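MYB21 (Trichomonas vaginalis, PDB 3OSG) binds the MRE-1 promoter element of the ap65-1 gene through its R2R3 Myb domain and probably acts as an RNA polymerase II transcription factor. Local coordinates at residues Glu69-Leu73 with Phe90-Arg94; Asp19-Lys23 with Arg51-Leu56; Arg82-Ile87 with Ile99-Trp103. One frame throughout, in Å; residues are numbered along the deposited sequence.

Interaction 1 of 3, residues Glu69-Leu73 with Phe90-Arg94; sequences EDALL and FFPGR
Glu69, on helix 67-80 of a Myb-type helix-turn-helix in the R2R3 domain, pairs with Arg94 in the loop that leads into the recognition helix. Its OE2 takes the straighter bond from Arg94 NH1, 3.1 Å long at 152°, on the syn side of the carboxylate; the bond from NH1 to OE1 is weak. Carboxylate and guanidinium planes are inclined by 22°, while Arg94 NH2 turns to Thr63 O. A water gives a second hydrogen to Glu69 OE2, 2.8 Å away, and also reaches Pro92 O. The Glu69 carbonyl O lies at the edge of the Phe91 ring.

One turn on, Leu72 covers a face of that ring: its CG stands anti to the backbone N (chi1 -176°), which carries CD2 over the ring, 3.9 Å from the centroid, in a CH-pi contact. Leu72 CD2 also comes 3.7 Å from Phe90 O. Leu73 follows with its backbone N at the ring edge. Phe91 also opens a type II turn closed by Arg94 N bonding to Phe91 O, with Gly93 at positive phi. The tip of the ring ends against the helix, Phe91 CZ lying 4.1 Å from Leu73 CB.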
loop_
_atom_site.group_PDB
_atom_site.type_symbol
_atom_site.label_atom_id
_atom_site.label_comp_id
_atom_site.label_asym_id
_atom_site.label_seq_id
_atom_site.Cartn_x
_atom_site.Cartn_y
_atom_site.Cartn_z
ATOM N N GLU A 69 -6.853 -16.479 2.643
ATOM C CA GLU A 69 -5.675 -15.668 2.361
ATOM C C GLU A 69 -4.634 -15.800 3.459
ATOM O O GLU A 69 -3.448 -15.929 3.183
ATOM C CB GLU A 69 -6.050 -14.200 2.195
ATOM C CG GLU A 69 -6.586 -13.836 0.825
ATOM C CD GLU A 69 -6.922 -12.355 0.728
ATOM O OE1 GLU A 69 -7.754 -11.895 1.531
ATOM O OE2 GLU A 69 -6.358 -11.653 -0.145
ATOM N N ASP A 70 -5.070 -15.756 4.712
ATOM C CA ASP A 70 -4.132 -15.906 5.818
ATOM C C ASP A 70 -3.380 -17.216 5.708
ATOM O O ASP A 70 -2.148 -17.260 5.860
ATOM C CB ASP A 70 -4.863 -15.857 7.157
ATOM C CG ASP A 70 -5.086 -14.448 7.634
ATOM O OD1 ASP A 70 -5.832 -14.258 8.627
ATOM O OD2 ASP A 70 -4.506 -13.532 6.998
ATOM N N ALA A 71 -4.137 -18.279 5.449
ATOM C CA ALA A 71 -3.587 -19.629 5.382
ATOM C C ALA A 71 -2.572 -19.698 4.253
ATOM O O ALA A 71 -1.475 -20.230 4.417
ATOM C CB ALA A 71 -4.705 -20.650 5.173
ATOM N N LEU A 72 -2.925 -19.133 3.108
ATOM C CA LEU A 72 -1.961 -19.028 2.018
ATOM C C LEU A 72 -0.673 -18.318 2.472
ATOM O O LEU A 72 0.433 -18.769 2.169
ATOM C CB LEU A 72 -2.588 -18.323 0.817
ATOM C CG LEU A 72 -1.713 -18.238 -0.436
ATOM C CD1 LEU A 72 -1.275 -19.633 -0.937
ATOM C CD2 LEU A 72 -2.448 -17.479 -1.527
ATOM N N LEU A 73 -0.812 -17.224 3.220
ATOM C CA LEU A 73 0.363 -16.462 3.646
ATOM C C LEU A 73 1.309 -17.270 4.517
ATOM O O LEU A 73 2.522 -17.179 4.382
ATOM C CB LEU A 73 -0.036 -15.192 4.401
ATOM C CG LEU A 73 1.135 -14.254 4.709
ATOM C CD1 LEU A 73 1.972 -14.044 3.448
ATOM C CD2 LEU A 73 0.629 -12.916 5.229
ATOM N N PHE A 90 1.217 -14.026 -5.428
ATOM C CA PHE A 90 0.124 -14.985 -5.226
ATOM C C PHE A 90 -1.146 -14.391 -4.612
ATOM O O PHE A 90 -2.104 -15.117 -4.357
ATOM C CB PHE A 90 0.602 -16.181 -4.396
ATOM C CG PHE A 90 1.808 -16.863 -4.968
ATOM C CD1 PHE A 90 3.076 -16.573 -4.498
ATOM C CD2 PHE A 90 1.674 -17.780 -5.998
ATOM C CE1 PHE A 90 4.191 -17.192 -5.038
ATOM C CE2 PHE A 90 2.780 -18.403 -6.544
ATOM C CZ PHE A 90 4.041 -18.114 -6.065
ATOM N N PHE A 91 -1.166 -13.077 -4.391
ATOM C CA PHE A 91 -2.315 -12.430 -3.765
ATOM C C PHE A 91 -2.862 -11.307 -4.634
ATOM O O PHE A 91 -2.468 -10.149 -4.502
ATOM C CB PHE A 91 -1.952 -11.902 -2.373
ATOM C CG PHE A 91 -1.552 -12.981 -1.397
ATOM C CD1 PHE A 91 -2.467 -13.489 -0.492
ATOM C CD2 PHE A 91 -0.266 -13.486 -1.389
ATOM C CE1 PHE A 91 -2.102 -14.474 0.404
ATOM C CE2 PHE A 91 0.109 -14.475 -0.496
ATOM C CZ PHE A 91 -0.813 -14.970 0.403
ATOM N N PRO A 92 -3.776 -11.650 -5.542
ATOM C CA PRO A 92 -4.390 -10.635 -6.395
ATOM C C PRO A 92 -5.027 -9.524 -5.570
ATOM O O PRO A 92 -5.917 -9.783 -4.763
ATOM C CB PRO A 92 -5.473 -11.420 -7.150
ATOM C CG PRO A 92 -5.626 -12.702 -6.410
ATOM C CD PRO A 92 -4.291 -12.993 -5.828
ATOM N N GLY A 93 -4.572 -8.294 -5.774
ATOM C CA GLY A 93 -5.176 -7.165 -5.102
ATOM C C GLY A 93 -4.422 -6.738 -3.857
ATOM O O GLY A 93 -4.822 -5.782 -3.201
ATOM N N ARG A 94 -3.336 -7.442 -3.539
ATOM C CA ARG A 94 -2.505 -7.113 -2.384
ATOM C C ARG A 94 -1.084 -6.897 -2.856
ATOM O O ARG A 94 -0.638 -7.561 -3.782
ATOM C CB ARG A 94 -2.507 -8.264 -1.373
ATOM C CG ARG A 94 -3.712 -9.180 -1.477
ATOM C CD ARG A 94 -4.537 -9.202 -0.204
ATOM N NE ARG A 94 -5.246 -7.948 0.035
ATOM C CZ ARG A 94 -6.429 -7.853 0.644
ATOM N NH1 ARG A 94 -7.063 -8.936 1.080
ATOM N NH2 ARG A 94 -6.982 -6.667 0.825
HETATM O O HOH W 1 -5.611 -12.300 -2.712
#

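Interaction 2 of 3, residues Asp19-Lys23 with Arg51-Leu56; sequences DEMLK and RWKNYL. With nucleotides of chain B.
Asp19 and Arg51 cross at about a right angle and join helix 16-29 to helix 45-56 within a Myb-like DNA-binding domain of the helix-turn-helix class; the short axes pass 11.1 Å apart at -114°. Arg51 grips the carboxylate side-on: NE bonds to Asp19 OD1 at 3.0 Å and NH2 to Asp19 OD2 at 2.8 Å, the second almost straight at 169°. Both oxygens are met on their syn sides and lie near the guanidinium plane, so the pair of bonds fixes the rotation of the guanidinium. This leaves NH1 directed at the DNA, where it bonds to OP2 of DT6 of chain B at 2.9 Å. Asp19 is thus a second-shell residue that positions a phosphate-binding arginine.

Beside the salt bridge, Leu22 slants across both Arg51 and Leu56, its CD1 being 3.8 Å from Arg51 CB. Leu56 CD1 meets Leu22 CD1, its CD2 meets CB and CG of Asp19, and Lys23 passes its CE over CD2 of Leu56 while its NZ pairs with Glu20. On the DNA-facing side, Tyr55 lays its ring face near the sugar of DA5 of chain B, and its hydroxyl OH donates to OP2 of that nucleotide at 2.7 Å.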
loop_
_atom_site.group_PDB
_atom_site.type_symbol
_atom_site.label_atom_id
_atom_site.label_comp_id
_atom_site.label_asym_id
_atom_site.label_seq_id
_atom_site.Cartn_x
_atom_site.Cartn_y
_atom_site.Cartn_z
ATOM N N ASP A 19 -6.477 12.070 -2.179
ATOM C CA ASP A 19 -6.644 10.814 -2.891
ATOM C C ASP A 19 -7.378 11.068 -4.210
ATOM O O ASP A 19 -6.964 10.584 -5.266
ATOM C CB ASP A 19 -7.418 9.811 -2.026
ATOM C CG ASP A 19 -6.560 9.203 -0.918
ATOM O OD1 ASP A 19 -5.317 9.340 -0.976
ATOM O OD2 ASP A 19 -7.124 8.577 0.003
ATOM N N GLU A 20 -8.462 11.840 -4.138
ATOM C CA GLU A 20 -9.226 12.195 -5.331
ATOM C C GLU A 20 -8.347 12.943 -6.331
ATOM O O GLU A 20 -8.243 12.550 -7.492
ATOM C CB GLU A 20 -10.451 13.029 -4.964
ATOM C CG GLU A 20 -11.656 12.183 -4.582
ATOM C CD GLU A 20 -11.938 11.071 -5.587
ATOM O OE1 GLU A 20 -12.112 11.368 -6.794
ATOM O OE2 GLU A 20 -11.988 9.891 -5.165
ATOM N N MET A 21 -7.725 14.017 -5.858
ATOM C CA MET A 21 -6.682 14.719 -6.584
ATOM C C MET A 21 -5.694 13.764 -7.271
ATOM O O MET A 21 -5.474 13.854 -8.482
ATOM C CB MET A 21 -5.947 15.642 -5.615
ATOM C CG MET A 21 -5.066 16.670 -6.269
ATOM S SD MET A 21 -4.808 18.107 -5.206
ATOM C CE MET A 21 -3.363 18.807 -5.995
ATOM N N LEU A 22 -5.120 12.833 -6.508
ATOM C CA LEU A 22 -4.092 11.941 -7.051
ATOM C C LEU A 22 -4.641 11.087 -8.183
ATOM O O LEU A 22 -3.987 10.910 -9.215
ATOM C CB LEU A 22 -3.520 11.037 -5.951
ATOM C CG LEU A 22 -2.044 10.611 -6.046
ATOM C CD1 LEU A 22 -1.698 9.531 -5.027
ATOM C CD2 LEU A 22 -1.664 10.146 -7.419
ATOM N N LYS A 23 -5.833 10.540 -7.980
ATOM C CA LYS A 23 -6.481 9.721 -9.004
ATOM C C LYS A 23 -6.647 10.507 -10.313
ATOM O O LYS A 23 -6.483 9.957 -11.398
ATOM C CB LYS A 23 -7.849 9.236 -8.529
ATOM C CG LYS A 23 -7.838 8.351 -7.298
ATOM C CD LYS A 23 -9.272 8.097 -6.835
ATOM C CE LYS A 23 -9.313 7.464 -5.444
ATOM N NZ LYS A 23 -10.670 7.528 -4.811
ATOM N N ARG A 51 1.264 5.934 -2.544
ATOM C CA ARG A 51 -0.159 6.010 -2.297
ATOM C C ARG A 51 -0.938 5.372 -3.443
ATOM O O ARG A 51 -1.841 4.567 -3.222
ATOM C CB ARG A 51 -0.591 7.455 -2.079
ATOM C CG ARG A 51 -2.051 7.595 -1.651
ATOM C CD ARG A 51 -2.342 6.858 -0.333
ATOM N NE ARG A 51 -3.748 6.991 0.025
ATOM C CZ ARG A 51 -4.358 6.302 0.981
ATOM N NH1 ARG A 51 -3.683 5.409 1.694
ATOM N NH2 ARG A 51 -5.651 6.516 1.224
ATOM N N TRP A 52 -0.574 5.709 -4.676
ATOM C CA TRP A 52 -1.257 5.120 -5.821
ATOM C C TRP A 52 -1.052 3.608 -5.911
ATOM O O TRP A 52 -2.012 2.839 -5.969
ATOM C CB TRP A 52 -0.836 5.794 -7.127
ATOM C CG TRP A 52 -1.352 5.052 -8.328
ATOM C CD1 TRP A 52 -0.705 4.079 -9.030
ATOM C CD2 TRP A 52 -2.638 5.200 -8.939
ATOM N NE1 TRP A 52 -1.502 3.619 -10.055
ATOM C CE2 TRP A 52 -2.695 4.293 -10.021
ATOM C CE3 TRP A 52 -3.741 6.015 -8.683
ATOM C CZ2 TRP A 52 -3.816 4.180 -10.846
ATOM C CZ3 TRP A 52 -4.856 5.903 -9.497
ATOM C CH2 TRP A 52 -4.887 4.987 -10.567
ATOM N N LYS A 53 0.197 3.183 -5.881
ATOM C CA LYS A 53 0.518 1.780 -6.108
ATOM C C LYS A 53 -0.082 0.852 -5.052
ATOM O O LYS A 53 -0.543 -0.236 -5.374
ATOM C CB LYS A 53 2.031 1.604 -6.193
ATOM C CG LYS A 53 2.503 0.176 -6.470
ATOM C CD LYS A 53 4.031 0.123 -6.575
ATOM C CE LYS A 53 4.535 -1.297 -6.895
ATOM N NZ LYS A 53 4.174 -2.300 -5.819
ATOM N N ASN A 54 -0.098 1.295 -3.802
ATOM C CA ASN A 54 -0.526 0.432 -2.700
ATOM C C ASN A 54 -1.942 0.687 -2.208
ATOM O O ASN A 54 -2.495 -0.126 -1.468
ATOM C CB ASN A 54 0.430 0.566 -1.511
ATOM C CG ASN A 54 1.843 0.177 -1.861
ATOM O OD1 ASN A 54 2.114 -0.968 -2.227
ATOM N ND2 ASN A 54 2.759 1.132 -1.764
ATOM N N TYR A 55 -2.540 1.808 -2.587
ATOM C CA TYR A 55 -3.868 2.123 -2.047
ATOM C C TYR A 55 -4.944 2.578 -3.041
ATOM O O TYR A 55 -6.117 2.256 -2.856
ATOM C CB TYR A 55 -3.756 3.087 -0.854
ATOM C CG TYR A 55 -2.990 2.439 0.277
ATOM C CD1 TYR A 55 -3.627 1.590 1.172
ATOM C CD2 TYR A 55 -1.620 2.632 0.408
ATOM C CE1 TYR A 55 -2.932 0.969 2.174
ATOM C CE2 TYR A 55 -0.910 2.027 1.413
ATOM C CZ TYR A 55 -1.569 1.188 2.294
ATOM O OH TYR A 55 -0.872 0.562 3.287
ATOM N N LEU A 56 -4.562 3.306 -4.090
ATOM C CA LEU A 56 -5.568 3.922 -4.959
ATOM C C LEU A 56 -5.796 3.195 -6.272
ATOM O O LEU A 56 -6.898 3.230 -6.809
ATOM C CB LEU A 56 -5.241 5.393 -5.216
ATOM C CG LEU A 56 -5.098 6.197 -3.926
ATOM C CD1 LEU A 56 -4.751 7.658 -4.215
ATOM C CD2 LEU A 56 -6.366 6.087 -3.086
ATOM P P DA B 5 -3.256 0.225 5.836
ATOM O OP1 DA B 5 -4.712 0.155 5.704
ATOM O OP2 DA B 5 -2.380 -0.693 5.076
ATOM O "O5'" DA B 5 -2.820 1.727 5.503
ATOM C "C5'" DA B 5 -3.449 2.771 6.217
ATOM C "C4'" DA B 5 -2.548 3.980 6.261
ATOM O "O4'" DA B 5 -1.421 3.695 7.129
ATOM C "C3'" DA B 5 -1.931 4.376 4.917
ATOM O "O3'" DA B 5 -1.768 5.785 4.911
ATOM C "C2'" DA B 5 -0.577 3.681 4.932
ATOM C "C1'" DA B 5 -0.208 3.739 6.408
ATOM N N9 DA B 5 0.565 2.584 6.862
ATOM C C8 DA B 5 0.384 1.283 6.489
ATOM N N7 DA B 5 1.219 0.438 7.054
ATOM C C5 DA B 5 1.982 1.232 7.877
ATOM C C6 DA B 5 3.031 0.929 8.765
ATOM N N6 DA B 5 3.483 -0.316 8.950
ATOM N N1 DA B 5 3.587 1.940 9.452
ATOM C C2 DA B 5 3.111 3.179 9.270
ATOM N N3 DA B 5 2.125 3.582 8.452
ATOM C C4 DA B 5 1.594 2.559 7.777
ATOM P P DT B 6 -1.027 6.601 3.754
ATOM O OP1 DT B 6 -1.756 7.892 3.771
ATOM O OP2 DT B 6 -0.910 5.802 2.513
ATOM O "O5'" DT B 6 0.463 6.825 4.288
ATOM C "C5'" DT B 6 0.680 7.601 5.468
ATOM C "C4'" DT B 6 2.130 7.509 5.924
ATOM O "O4'" DT B 6 2.493 6.131 6.079
ATOM C "C3'" DT B 6 3.213 8.074 5.007
ATOM O "O3'" DT B 6 3.811 9.117 5.756
ATOM C "C2'" DT B 6 4.198 6.915 4.744
ATOM C "C1'" DT B 6 3.895 6.019 5.935
ATOM N N1 DT B 6 4.119 4.559 5.780
ATOM C C2 DT B 6 5.066 3.940 6.555
ATOM O O2 DT B 6 5.768 4.546 7.332
ATOM N N3 DT B 6 5.183 2.588 6.377
ATOM C C4 DT B 6 4.460 1.811 5.511
ATOM O O4 DT B 6 4.653 0.613 5.435
ATOM C C5 DT B 6 3.472 2.504 4.706
ATOM C C7 DT B 6 2.618 1.751 3.713
ATOM C C6 DT B 6 3.351 3.834 4.881
#

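Interaction 3 of 3, residues Arg82-Ile87 with Ile99-Trp103; sequences RQWAII and IKNRW. With nucleotides of chain C; nucleotides of chain B.
Ile99 begins the contact by pressing CG2 obliquely against the six-membered ring of Trp84, 3.2 Å from CE3, a tight approach; the same methyl lies near Ile87 CG2. Here the short helix 84-88 meets the recognition helix 96-109 of the Myb helix-turn-helix, and both hold DNA.

Lys100 comes next, its CB standing squarely over the five-membered ring of Trp84, 3.5 Å from the centroid and 2° off the normal. Its CG sits between backbone N and carbonyl carbon (chi1 71°), which sends the chain, extended as far as CE and bent at its last torsion, past the indole to the major-groove edge of DG6 of chain C. There Lys100 NZ bonds to O6 of DG6 of chain C at 2.9 Å and to N7 of that guanine, a base-reading pair. The indole is held in turn by the DNA phosphate backbone: Trp84 NE1 donates to OP2 of DG6 of chain C at 2.8 Å, nearly straight. Arg82 grips that phosphate too, NE bonding to OP1 and NH2 to OP2, while its guanidinium has Trp84 CZ2 over its centre. Ala85 N donates to OP2 of DC5 of chain C, near the start of the helix.

Asn101 faces the DNA and reads DA5 of chain B: its ND2 donates to N7 at 2.9 Å and its OD1 accepts from N6, the two-bond pattern that identifies adenine in the major groove. Arg102 forms a salt bridge with Asp70 of helix 67-80.

Trp103 meets the far end of Trp84, with CD1 3.8 Å from CH2 and the six-membered ring of Trp84 and five-membered ring of Trp103 inclined at 34°, an oblique pairing. Helix 67-80 packs against both segments: Ile77 touches Trp84, Ile87 and Trp103, and Leu73 touches Ile87.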
loop_
_atom_site.group_PDB
_atom_site.type_symbol
_atom_site.label_atom_id
_atom_site.label_comp_id
_atom_site.label_asym_id
_atom_site.label_seq_id
_atom_site.Cartn_x
_atom_site.Cartn_y
_atom_site.Cartn_z
ATOM N N ARG A 82 11.028 -14.277 3.950
ATOM C CA ARG A 82 10.566 -12.889 3.979
ATOM C C ARG A 82 10.696 -12.142 2.655
ATOM O O ARG A 82 11.102 -10.982 2.644
ATOM C CB ARG A 82 11.302 -12.122 5.074
ATOM C CG ARG A 82 11.135 -12.738 6.457
ATOM C CD ARG A 82 12.039 -12.064 7.461
ATOM N NE ARG A 82 11.640 -10.677 7.703
ATOM C CZ ARG A 82 10.756 -10.303 8.625
ATOM N NH1 ARG A 82 10.170 -11.213 9.393
ATOM N NH2 ARG A 82 10.454 -9.018 8.782
ATOM N N GLN A 83 10.352 -12.801 1.553
ATOM C CA GLN A 83 10.436 -12.179 0.230
ATOM C C GLN A 83 9.060 -11.692 -0.163
ATOM O O GLN A 83 8.339 -12.341 -0.919
ATOM C CB GLN A 83 10.963 -13.172 -0.801
ATOM C CG GLN A 83 12.342 -13.701 -0.483
ATOM C CD GLN A 83 12.835 -14.645 -1.559
ATOM O OE1 GLN A 83 13.625 -14.260 -2.417
ATOM N NE2 GLN A 83 12.355 -15.889 -1.527
ATOM N N TRP A 84 8.690 -10.536 0.374
ATOM C CA TRP A 84 7.302 -10.124 0.359
ATOM C C TRP A 84 6.777 -9.863 -1.030
ATOM O O TRP A 84 5.626 -10.179 -1.316
ATOM C CB TRP A 84 7.095 -8.910 1.258
ATOM C CG TRP A 84 7.663 -9.065 2.647
ATOM C CD1 TRP A 84 8.624 -8.288 3.233
ATOM C CD2 TRP A 84 7.308 -10.059 3.614
ATOM N NE1 TRP A 84 8.874 -8.727 4.510
ATOM C CE2 TRP A 84 8.083 -9.817 4.765
ATOM C CE3 TRP A 84 6.400 -11.127 3.620
ATOM C CZ2 TRP A 84 7.983 -10.604 5.908
ATOM C CZ3 TRP A 84 6.304 -11.912 4.756
ATOM C CH2 TRP A 84 7.094 -11.645 5.883
ATOM N N ALA A 85 7.612 -9.270 -1.887
ATOM C CA ALA A 85 7.234 -8.944 -3.261
ATOM C C ALA A 85 6.947 -10.200 -4.093
ATOM O O ALA A 85 6.015 -10.230 -4.892
ATOM C CB ALA A 85 8.333 -8.116 -3.929
ATOM N N ILE A 86 7.751 -11.237 -3.897
ATOM C CA ILE A 86 7.475 -12.525 -4.521
ATOM C C ILE A 86 6.158 -13.081 -4.019
ATOM O O ILE A 86 5.292 -13.455 -4.806
ATOM C CB ILE A 86 8.584 -13.530 -4.215
ATOM C CG1 ILE A 86 9.822 -13.192 -5.053
ATOM C CG2 ILE A 86 8.114 -14.949 -4.495
ATOM C CD1 ILE A 86 10.934 -14.235 -4.981
ATOM N N ILE A 87 6.008 -13.115 -2.699
ATOM C CA ILE A 87 4.824 -13.679 -2.087
ATOM C C ILE A 87 3.560 -12.969 -2.536
ATOM O O ILE A 87 2.526 -13.608 -2.721
ATOM C CB ILE A 87 4.933 -13.653 -0.555
ATOM C CG1 ILE A 87 6.016 -14.628 -0.108
ATOM C CG2 ILE A 87 3.619 -14.040 0.069
ATOM C CD1 ILE A 87 6.344 -14.544 1.337
ATOM N N ILE A 99 1.195 -7.479 2.414
ATOM C CA ILE A 99 1.658 -8.787 2.866
ATOM C C ILE A 99 2.533 -8.689 4.114
ATOM O O ILE A 99 2.339 -9.446 5.075
ATOM C CB ILE A 99 2.413 -9.572 1.744
ATOM C CG1 ILE A 99 1.454 -10.475 0.966
ATOM C CG2 ILE A 99 3.504 -10.448 2.342
ATOM C CD1 ILE A 99 0.431 -9.766 0.115
ATOM N N LYS A 100 3.493 -7.768 4.125
ATOM C CA LYS A 100 4.366 -7.665 5.295
ATOM C C LYS A 100 3.658 -7.091 6.550
ATOM O O LYS A 100 3.955 -7.506 7.665
ATOM C CB LYS A 100 5.726 -7.005 4.986
ATOM C CG LYS A 100 5.745 -5.508 4.696
ATOM C CD LYS A 100 7.174 -5.062 4.355
ATOM C CE LYS A 100 7.219 -3.587 3.974
ATOM N NZ LYS A 100 6.892 -2.724 5.154
ATOM N N ASN A 101 2.694 -6.189 6.372
ATOM C CA ASN A 101 1.856 -5.781 7.508
ATOM C C ASN A 101 1.052 -6.962 8.073
ATOM O O ASN A 101 0.926 -7.132 9.292
ATOM C CB ASN A 101 0.891 -4.644 7.117
ATOM C CG ASN A 101 1.573 -3.277 7.086
ATOM O OD1 ASN A 101 2.556 -3.033 7.790
ATOM N ND2 ASN A 101 1.040 -2.381 6.279
ATOM N N ARG A 102 0.502 -7.770 7.179
ATOM C CA ARG A 102 -0.344 -8.882 7.584
ATOM C C ARG A 102 0.439 -9.965 8.304
ATOM O O ARG A 102 -0.121 -10.669 9.143
ATOM C CB ARG A 102 -1.069 -9.482 6.387
ATOM C CG ARG A 102 -2.151 -10.450 6.775
ATOM C CD ARG A 102 -3.272 -9.756 7.511
ATOM N NE ARG A 102 -4.264 -10.735 7.939
ATOM C CZ ARG A 102 -5.307 -10.467 8.716
ATOM N NH1 ARG A 102 -5.509 -9.243 9.175
ATOM N NH2 ARG A 102 -6.146 -11.438 9.042
ATOM N N TRP A 103 1.724 -10.103 7.987
ATOM C CA TRP A 103 2.536 -11.095 8.671
ATOM C C TRP A 103 2.680 -10.757 10.153
ATOM O O TRP A 103 2.695 -11.642 10.998
ATOM C CB TRP A 103 3.915 -11.255 8.042
ATOM C CG TRP A 103 4.789 -12.134 8.888
ATOM C CD1 TRP A 103 5.960 -11.788 9.506
ATOM C CD2 TRP A 103 4.540 -13.507 9.230
ATOM N NE1 TRP A 103 6.454 -12.865 10.209
ATOM C CE2 TRP A 103 5.602 -13.931 10.055
ATOM C CE3 TRP A 103 3.515 -14.412 8.933
ATOM C CZ2 TRP A 103 5.672 -15.229 10.577
ATOM C CZ3 TRP A 103 3.592 -15.708 9.447
ATOM C CH2 TRP A 103 4.663 -16.096 10.256
ATOM P P DG C 6 12.188 -7.216 6.077
ATOM O OP1 DG C 6 12.963 -8.418 6.445
ATOM O OP2 DG C 6 10.723 -7.282 6.086
ATOM O "O5'" DG C 6 12.708 -6.039 6.982
ATOM C "C5'" DG C 6 14.104 -5.784 7.022
ATOM C "C4'" DG C 6 14.417 -4.472 7.720
ATOM O "O4'" DG C 6 13.772 -3.332 7.081
ATOM C "C3'" DG C 6 14.001 -4.436 9.181
ATOM O "O3'" DG C 6 15.078 -3.769 9.857
ATOM C "C2'" DG C 6 12.691 -3.644 9.140
ATOM C "C1'" DG C 6 12.924 -2.655 7.994
ATOM N N9 DG C 6 11.738 -2.318 7.205
ATOM C C8 DG C 6 10.905 -3.218 6.613
ATOM N N7 DG C 6 9.939 -2.673 5.932
ATOM C C5 DG C 6 10.142 -1.310 6.074
ATOM C C6 DG C 6 9.382 -0.225 5.549
ATOM O O6 DG C 6 8.373 -0.300 4.817
ATOM N N1 DG C 6 9.922 1.008 5.930
ATOM C C2 DG C 6 11.058 1.128 6.719
ATOM N N2 DG C 6 11.483 2.361 7.009
ATOM N N3 DG C 6 11.761 0.114 7.209
ATOM C C4 DG C 6 11.256 -1.077 6.848
ATOM P P DC C 5 11.178 -7.704 -0.648
ATOM O OP1 DC C 5 11.787 -9.046 -0.732
ATOM O OP2 DC C 5 9.734 -7.526 -0.874
ATOM O "O5'" DC C 5 11.562 -6.986 0.722
ATOM C "C5'" DC C 5 12.905 -6.951 1.113
ATOM C "C4'" DC C 5 12.996 -6.127 2.366
ATOM O "O4'" DC C 5 12.725 -4.745 2.024
ATOM C "C3'" DC C 5 11.998 -6.510 3.468
ATOM O "O3'" DC C 5 12.752 -6.698 4.660
ATOM C "C2'" DC C 5 11.080 -5.294 3.560
ATOM C "C1'" DC C 5 12.032 -4.182 3.118
ATOM N N1 DC C 5 11.343 -2.953 2.653
ATOM C C2 DC C 5 11.816 -1.711 3.047
ATOM O O2 DC C 5 12.797 -1.689 3.784
ATOM N N3 DC C 5 11.181 -0.590 2.607
ATOM C C4 DC C 5 10.111 -0.700 1.816
ATOM N N4 DC C 5 9.499 0.405 1.398
ATOM C C5 DC C 5 9.619 -1.965 1.392
ATOM C C6 DC C 5 10.254 -3.052 1.836
ATOM P P DA B 5 -3.256 0.225 5.836
ATOM O OP1 DA B 5 -4.712 0.155 5.704
ATOM O OP2 DA B 5 -2.380 -0.693 5.076
ATOM O "O5'" DA B 5 -2.820 1.727 5.503
ATOM C "C5'" DA B 5 -3.449 2.771 6.217
ATOM C "C4'" DA B 5 -2.548 3.980 6.261
ATOM O "O4'" DA B 5 -1.421 3.695 7.129
ATOM C "C3'" DA B 5 -1.931 4.376 4.917
ATOM O "O3'" DA B 5 -1.768 5.785 4.911
ATOM C "C2'" DA B 5 -0.577 3.681 4.932
ATOM C "C1'" DA B 5 -0.208 3.739 6.408
ATOM N N9 DA B 5 0.565 2.584 6.862
ATOM C C8 DA B 5 0.384 1.283 6.489
ATOM N N7 DA B 5 1.219 0.438 7.054
ATOM C C5 DA B 5 1.982 1.232 7.877
ATOM C C6 DA B 5 3.031 0.929 8.765
ATOM N N6 DA B 5 3.483 -0.316 8.950
ATOM N N1 DA B 5 3.587 1.940 9.452
ATOM C C2 DA B 5 3.111 3.179 9.270
ATOM N N3 DA B 5 2.125 3.582 8.452
ATOM C C4 DA B 5 1.594 2.559 7.777
#

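In the fold
Interactions 1 and 3 lie in one Myb-like domain, their centres 9 Å apart and their segments alternating along the chain. They share a core: Leu73 CD1 lies 3.8 Å from Ile87 CG2, and Arg94 CB lies 3.6 Å from Ile99 CD1. A salt bridge of 2.9 Å from Asp70 OD1 to Arg102 NH2 ties helix 67-80 to the recognition helix. Interaction 2 lies in a different one, on the opposite side of the chain's centre, about 21 Å from interaction 3 between centres. The DNA joins them: DA5 of chain B offers its phosphate to interaction 2 and its base to interaction 3. Interaction 1 stays about 9 Å from nucleic acid at its nearest atom.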